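Side-chain contacts in mandelate racemase/muconate lactonizing protein (Thermobispora bispora, PDB 3VC5), which probably catalyses the magnesium-dependent dehydration of D-glucarate to 5-dehydro-4-deoxy-D-glucarate, the first step in breaking down this sugar acid: residues G72-L77 with E411-C416; Q374-P379 with A407-Q412. One frame throughout, in Å; residues are numbered along the deposited sequence. Where two conformers were deposited one is given.

Contact 1: G72-L77 with E411-C416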
loop_
_atom_site.group_PDB
_atom_site.type_symbol
_atom_site.label_atom_id
_atom_site.label_comp_id
_atom_site.label_asym_id
_atom_site.label_seq_id
_atom_site.Cartn_x
_atom_site.Cartn_y
_atom_site.Cartn_z
ATOM N N GLY A 72 10.707 20.022 14.760
ATOM C CA GLY A 72 11.415 21.311 14.768
ATOM C C GLY A 72 12.900 21.253 15.088
ATOM O O GLY A 72 13.573 22.295 15.072
ATOM N N ASP A 73 13.433 20.045 15.344
ATOM C CA ASP A 73 14.864 19.885 15.660
ATOM C C ASP A 73 15.705 20.523 14.548
ATOM O O ASP A 73 15.399 20.366 13.361
ATOM C CB ASP A 73 15.259 18.412 15.782
ATOM C CG ASP A 73 14.698 17.734 17.038
ATOM O OD1 ASP A 73 14.207 18.404 17.966
ATOM O OD2 ASP A 73 14.769 16.494 17.106
ATOM N N LEU A 74 16.812 21.161 14.929
ATOM C CA LEU A 74 17.571 22.005 14.026
ATOM C C LEU A 74 18.043 21.235 12.784
ATOM O O LEU A 74 17.893 21.732 11.643
ATOM C CB LEU A 74 18.784 22.603 14.774
ATOM C CG LEU A 74 19.622 23.613 13.990
ATOM C CD1 LEU A 74 18.774 24.814 13.573
ATOM C CD2 LEU A 74 20.852 24.020 14.831
ATOM N N ALA A 75 18.646 20.052 12.980
ATOM C CA ALA A 75 19.167 19.317 11.838
ATOM C C ALA A 75 18.055 18.948 10.857
ATOM O O ALA A 75 18.234 18.994 9.616
ATOM C CB ALA A 75 19.930 18.084 12.300
ATOM N N HIS A 76 16.899 18.594 11.396
ATOM C CA HIS A 76 15.745 18.299 10.562
ATOM C C HIS A 76 15.237 19.551 9.857
ATOM O O HIS A 76 14.968 19.513 8.648
ATOM C CB HIS A 76 14.619 17.685 11.404
ATOM C CG HIS A 76 13.427 17.256 10.598
ATOM N ND1 HIS A 76 13.481 16.229 9.678
ATOM C CD2 HIS A 76 12.143 17.706 10.584
ATOM C CE1 HIS A 76 12.287 16.050 9.147
ATOM N NE2 HIS A 76 11.461 16.958 9.660
ATOM N N LEU A 77 15.039 20.629 10.623
ATOM C CA LEU A 77 14.629 21.903 10.057
ATOM C C LEU A 77 15.523 22.289 8.862
ATOM O O LEU A 77 15.034 22.759 7.817
ATOM C CB LEU A 77 14.693 22.989 11.141
ATOM C CG LEU A 77 14.496 24.441 10.711
ATOM C CD1 LEU A 77 13.116 24.661 10.066
ATOM C CD2 LEU A 77 14.681 25.351 11.961
ATOM N N GLU A 411 7.716 33.651 16.690
ATOM C CA GLU A 411 8.434 34.563 17.555
ATOM C C GLU A 411 8.870 33.806 18.819
ATOM O O GLU A 411 9.986 34.003 19.306
ATOM C CB GLU A 411 7.551 35.761 17.919
ATOM C CG GLU A 411 8.302 36.934 18.626
ATOM C CD GLU A 411 8.490 36.692 20.120
ATOM O OE1 GLU A 411 7.647 35.952 20.719
ATOM O OE2 GLU A 411 9.482 37.220 20.703
ATOM N N GLN A 412 8.012 32.914 19.322
ATOM C CA GLN A 412 8.381 32.115 20.490
ATOM C C GLN A 412 9.603 31.256 20.156
ATOM O O GLN A 412 10.525 31.149 20.951
ATOM C CB GLN A 412 7.191 31.253 20.926
ATOM C CG GLN A 412 6.108 32.117 21.585
ATOM C CD GLN A 412 4.794 31.421 21.923
ATOM O OE1 GLN A 412 3.926 32.052 22.550
ATOM N NE2 GLN A 412 4.608 30.159 21.491
ATOM N N TYR A 413 9.582 30.598 18.995
ATOM C CA TYR A 413 10.751 29.824 18.553
ATOM C C TYR A 413 12.017 30.665 18.585
ATOM O O TYR A 413 13.062 30.223 19.089
ATOM C CB TYR A 413 10.523 29.294 17.125
ATOM C CG TYR A 413 11.737 28.596 16.572
ATOM C CD1 TYR A 413 11.974 27.258 16.853
ATOM C CD2 TYR A 413 12.656 29.292 15.791
ATOM C CE1 TYR A 413 13.120 26.601 16.333
ATOM C CE2 TYR A 413 13.796 28.666 15.279
ATOM C CZ TYR A 413 14.019 27.328 15.564
ATOM O OH TYR A 413 15.150 26.726 15.055
ATOM N N GLU A 414 11.937 31.877 18.039
ATOM C CA GLU A 414 13.130 32.722 17.948
ATOM C C GLU A 414 13.805 32.908 19.308
ATOM O O GLU A 414 15.032 32.861 19.396
ATOM C CB GLU A 414 12.839 34.080 17.281
ATOM C CG GLU A 414 12.611 33.978 15.765
ATOM C CD GLU A 414 13.850 33.477 15.001
ATOM O OE1 GLU A 414 14.898 34.156 15.029
ATOM O OE2 GLU A 414 13.773 32.406 14.357
ATOM N N ARG A 415 13.026 33.108 20.370
ATOM C CA ARG A 415 13.644 33.412 21.666
ATOM C C ARG A 415 13.514 32.346 22.739
ATOM O O ARG A 415 13.854 32.605 23.879
ATOM C CB ARG A 415 13.143 34.753 22.200
ATOM C CG ARG A 415 11.695 34.971 21.981
ATOM C CD ARG A 415 10.856 34.624 23.183
ATOM N NE ARG A 415 9.477 35.074 22.998
ATOM C CZ ARG A 415 8.452 34.706 23.769
ATOM N NH1 ARG A 415 8.637 33.907 24.823
ATOM N NH2 ARG A 415 7.247 35.157 23.498
ATOM N N CYS A 416 13.107 31.126 22.381
ATOM C CA CYS A 416 12.810 30.136 23.412
ATOM C C CYS A 416 14.071 29.455 23.943
ATOM O O CYS A 416 14.034 28.775 24.982
ATOM C CB CYS A 416 11.809 29.107 22.892
ATOM S SG CYS A 416 12.541 27.862 21.777
HETATM O O HOH W 1 15.411 24.093 15.613
#
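Tyr413 overlaps Leu77 at the hydroxyl end of its ring: Leu77 CD2 sits 3.4 Å from Tyr413 OH. The same methyl is 4.2 Å from Tyr413 CZ, and it approaches the ring obliquely. The two side chains come from opposite directions, each pointing at the other's helix. Tyr413 owes its reach to a CG lying anti to the backbone N (chi1 175°), which sends the phenol out from helix 403-415 toward the start of helix 74-85. Leu74 CD1 adds a looser touch on the hydroxyl.

A water carries the polar link. Lying in the ring plane at the edge of Tyr413, it accepts from Tyr413 OH at 2.7 Å and donates in turn to Gly72 O at 2.6 Å, just ahead of helix 74-85.

Strands 25-36 and 50-60 of the antiparallel sheet in the N-terminal domain also line the site: Pro32 touches both Leu77 and Tyr413, and Leu52 touches the tyrosine.

The buried phenol thus packs against apolar side chains and takes a cation-pi contact from Arg419, while its hydroxyl donates to a water that ties it to the Gly72 carbonyl.

Contact 2: Q374-P379 with A407-Q412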
loop_
_atom_site.group_PDB
_atom_site.type_symbol
_atom_site.label_atom_id
_atom_site.label_comp_id
_atom_site.label_asym_id
_atom_site.label_seq_id
_atom_site.Cartn_x
_atom_site.Cartn_y
_atom_site.Cartn_z
ATOM N N GLN A 374 -3.192 25.493 22.349
ATOM C CA GLN A 374 -2.260 26.194 21.434
ATOM C C GLN A 374 -2.388 25.620 20.020
ATOM O O GLN A 374 -2.395 24.398 19.842
ATOM C CB GLN A 374 -0.802 26.048 21.897
ATOM C CG GLN A 374 -0.504 26.673 23.266
ATOM C CD GLN A 374 0.845 26.281 23.806
ATOM O OE1 GLN A 374 1.809 27.055 23.747
ATOM N NE2 GLN A 374 0.933 25.066 24.333
ATOM N N ASP A 375 -2.438 26.473 19.001
ATOM C CA ASP A 375 -2.531 25.950 17.649
ATOM C C ASP A 375 -2.222 27.032 16.634
ATOM O O ASP A 375 -2.209 28.221 16.987
ATOM C CB ASP A 375 -3.905 25.352 17.382
ATOM C CG ASP A 375 -3.855 24.133 16.448
ATOM O OD1 ASP A 375 -2.892 24.011 15.640
ATOM O OD2 ASP A 375 -4.782 23.291 16.536
ATOM N N VAL A 376 -1.923 26.607 15.401
ATOM C CA VAL A 376 -1.727 27.535 14.292
ATOM C C VAL A 376 -2.860 27.473 13.263
ATOM O O VAL A 376 -2.785 28.157 12.222
ATOM C CB VAL A 376 -0.352 27.320 13.583
ATOM C CG1 VAL A 376 0.804 27.640 14.540
ATOM C CG2 VAL A 376 -0.279 25.897 13.014
ATOM N N VAL A 377 -3.896 26.661 13.506
ATOM C CA VAL A 377 -5.057 26.663 12.595
ATOM C C VAL A 377 -6.248 27.269 13.344
ATOM O O VAL A 377 -6.261 27.297 14.583
ATOM C CB VAL A 377 -5.412 25.265 12.046
ATOM C CG1 VAL A 377 -4.177 24.633 11.355
ATOM C CG2 VAL A 377 -5.878 24.348 13.187
ATOM N N ALA A 378 -7.254 27.714 12.600
ATOM C CA ALA A 378 -8.496 28.232 13.185
ATOM C C ALA A 378 -9.223 27.150 14.002
ATOM O O ALA A 378 -9.235 25.989 13.607
ATOM C CB ALA A 378 -9.389 28.751 12.084
ATOM N N PRO A 379 -9.853 27.538 15.121
ATOM C CA PRO A 379 -10.346 26.656 16.211
ATOM C C PRO A 379 -11.527 25.682 15.967
ATOM O O PRO A 379 -11.678 24.714 16.723
ATOM C CB PRO A 379 -10.741 27.660 17.306
ATOM C CG PRO A 379 -11.091 28.906 16.555
ATOM C CD PRO A 379 -10.103 28.964 15.422
ATOM N N ALA A 407 2.678 33.476 13.333
ATOM C CA ALA A 407 3.652 34.508 13.712
ATOM C C ALA A 407 3.963 34.509 15.216
ATOM O O ALA A 407 5.112 34.627 15.613
ATOM C CB ALA A 407 3.201 35.904 13.241
ATOM N N VAL A 408 2.936 34.357 16.050
ATOM C CA VAL A 408 3.134 34.294 17.510
ATOM C C VAL A 408 4.072 33.114 17.848
ATOM O O VAL A 408 5.015 33.242 18.632
ATOM C CB VAL A 408 1.778 34.143 18.225
ATOM C CG1 VAL A 408 1.951 33.736 19.705
ATOM C CG2 VAL A 408 0.969 35.459 18.104
ATOM N N MET A 409 3.812 31.952 17.251
ATOM C CA MET A 409 4.623 30.787 17.622
ATOM C C MET A 409 5.997 30.844 17.024
ATOM O O MET A 409 6.932 30.295 17.592
ATOM C CB MET A 409 3.970 29.466 17.245
ATOM C CG MET A 409 2.764 29.107 18.069
ATOM S SD MET A 409 2.446 27.346 17.828
ATOM C CE MET A 409 0.841 27.264 18.654
ATOM N N HIS A 410 6.135 31.497 15.871
ATOM C CA HIS A 410 7.469 31.651 15.297
ATOM C C HIS A 410 8.335 32.591 16.159
ATOM O O HIS A 410 9.531 32.353 16.355
ATOM C CB HIS A 410 7.418 32.165 13.854
ATOM C CG HIS A 410 8.772 32.369 13.266
ATOM N ND1 HIS A 410 9.654 31.335 13.010
ATOM C CD2 HIS A 410 9.405 33.501 12.865
ATOM C CE1 HIS A 410 10.764 31.823 12.487
ATOM N NE2 HIS A 410 10.641 33.132 12.389
ATOM N N GLU A 411 7.716 33.651 16.690
ATOM C CA GLU A 411 8.434 34.563 17.555
ATOM C C GLU A 411 8.870 33.806 18.819
ATOM O O GLU A 411 9.986 34.003 19.306
ATOM C CB GLU A 411 7.551 35.761 17.919
ATOM C CG GLU A 411 8.302 36.934 18.626
ATOM C CD GLU A 411 8.490 36.692 20.120
ATOM O OE1 GLU A 411 7.647 35.952 20.719
ATOM O OE2 GLU A 411 9.482 37.220 20.703
ATOM N N GLN A 412 8.012 32.914 19.322
ATOM C CA GLN A 412 8.381 32.115 20.490
ATOM C C GLN A 412 9.603 31.256 20.156
ATOM O O GLN A 412 10.525 31.149 20.951
ATOM C CB GLN A 412 7.191 31.253 20.926
ATOM C CG GLN A 412 6.108 32.117 21.585
ATOM C CD GLN A 412 4.794 31.421 21.923
ATOM O OE1 GLN A 412 3.926 32.052 22.550
ATOM N NE2 GLN A 412 4.608 30.159 21.491
HETATM O O HOH W 2 2.002 28.868 21.820
#
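Met409 makes the van der Waals contacts here, and makes them with the last two atoms of its chain. Its methyl CE presses against the loop backbone, 3.4 Å from Asp375 N. The carbonyl Asp375 O is nearly as close to Met409 CE, at 3.6 Å, so the methyl lies against the main chain on both sides of the Asp375 CA. One residue earlier, Gln374 CB stands 3.8 Å from the same methyl. The sulfur takes a different neighbour: Val376 CG1 packs on Met409 SD at 3.7 Å, the two side chains crossing at a slant. With chi2 at -163° and chi3 at -171° the methionine chain runs extended, which carries SD and CE away from the helix.

In the enolase-superfamily fold, a capping domain built on the N-terminal sheet sits against a barrel domain, and helix 403-415 packs on strand 25-36 of that sheet. Val33 and Phe35 of this strand also touch Met409, while Leu343, from the loop just before helix 344-355, touches both Met409 and Val376.

Polar contact between the segments runs through one water, which donates to Gln374 OE1 at 2.7 Å. It accepts from Gln412 NE2 at 2.9 Å. Both amides have further partners: Gln374 NE2 donates to Gln371 O, Gln374 OE1 also accepts from Arg36 N, and Gln412 NE2 reaches Ala34 O.

Within the loop, Val376 N donates to Asp375 OD1 at 2.8 Å along a bent path, on the anti side and 20° out of the carboxylate plane. That oxygen is gripped a second time by Gly344 N.

In the fold
Both contacts use helix 403-415, their segments overlapping at Glu411 and Gln412, with Met409 and Tyr413, one turn apart, doing the touching. The centres of the two contacts are about 13 Å apart. In contact 1 the helix meets the start of helix 74-85 in the N-terminal domain; in contact 2 an earlier turn meets the loop ahead of strand 388-390, in the enolase-like C-terminal domain. The helix also lies along strand 25-36. Both contacts lie away from the magnesium ligands Asp239, Glu264 and Asn287, and their centres are about 18 and 19 Å from the centre of the chain, on the same side.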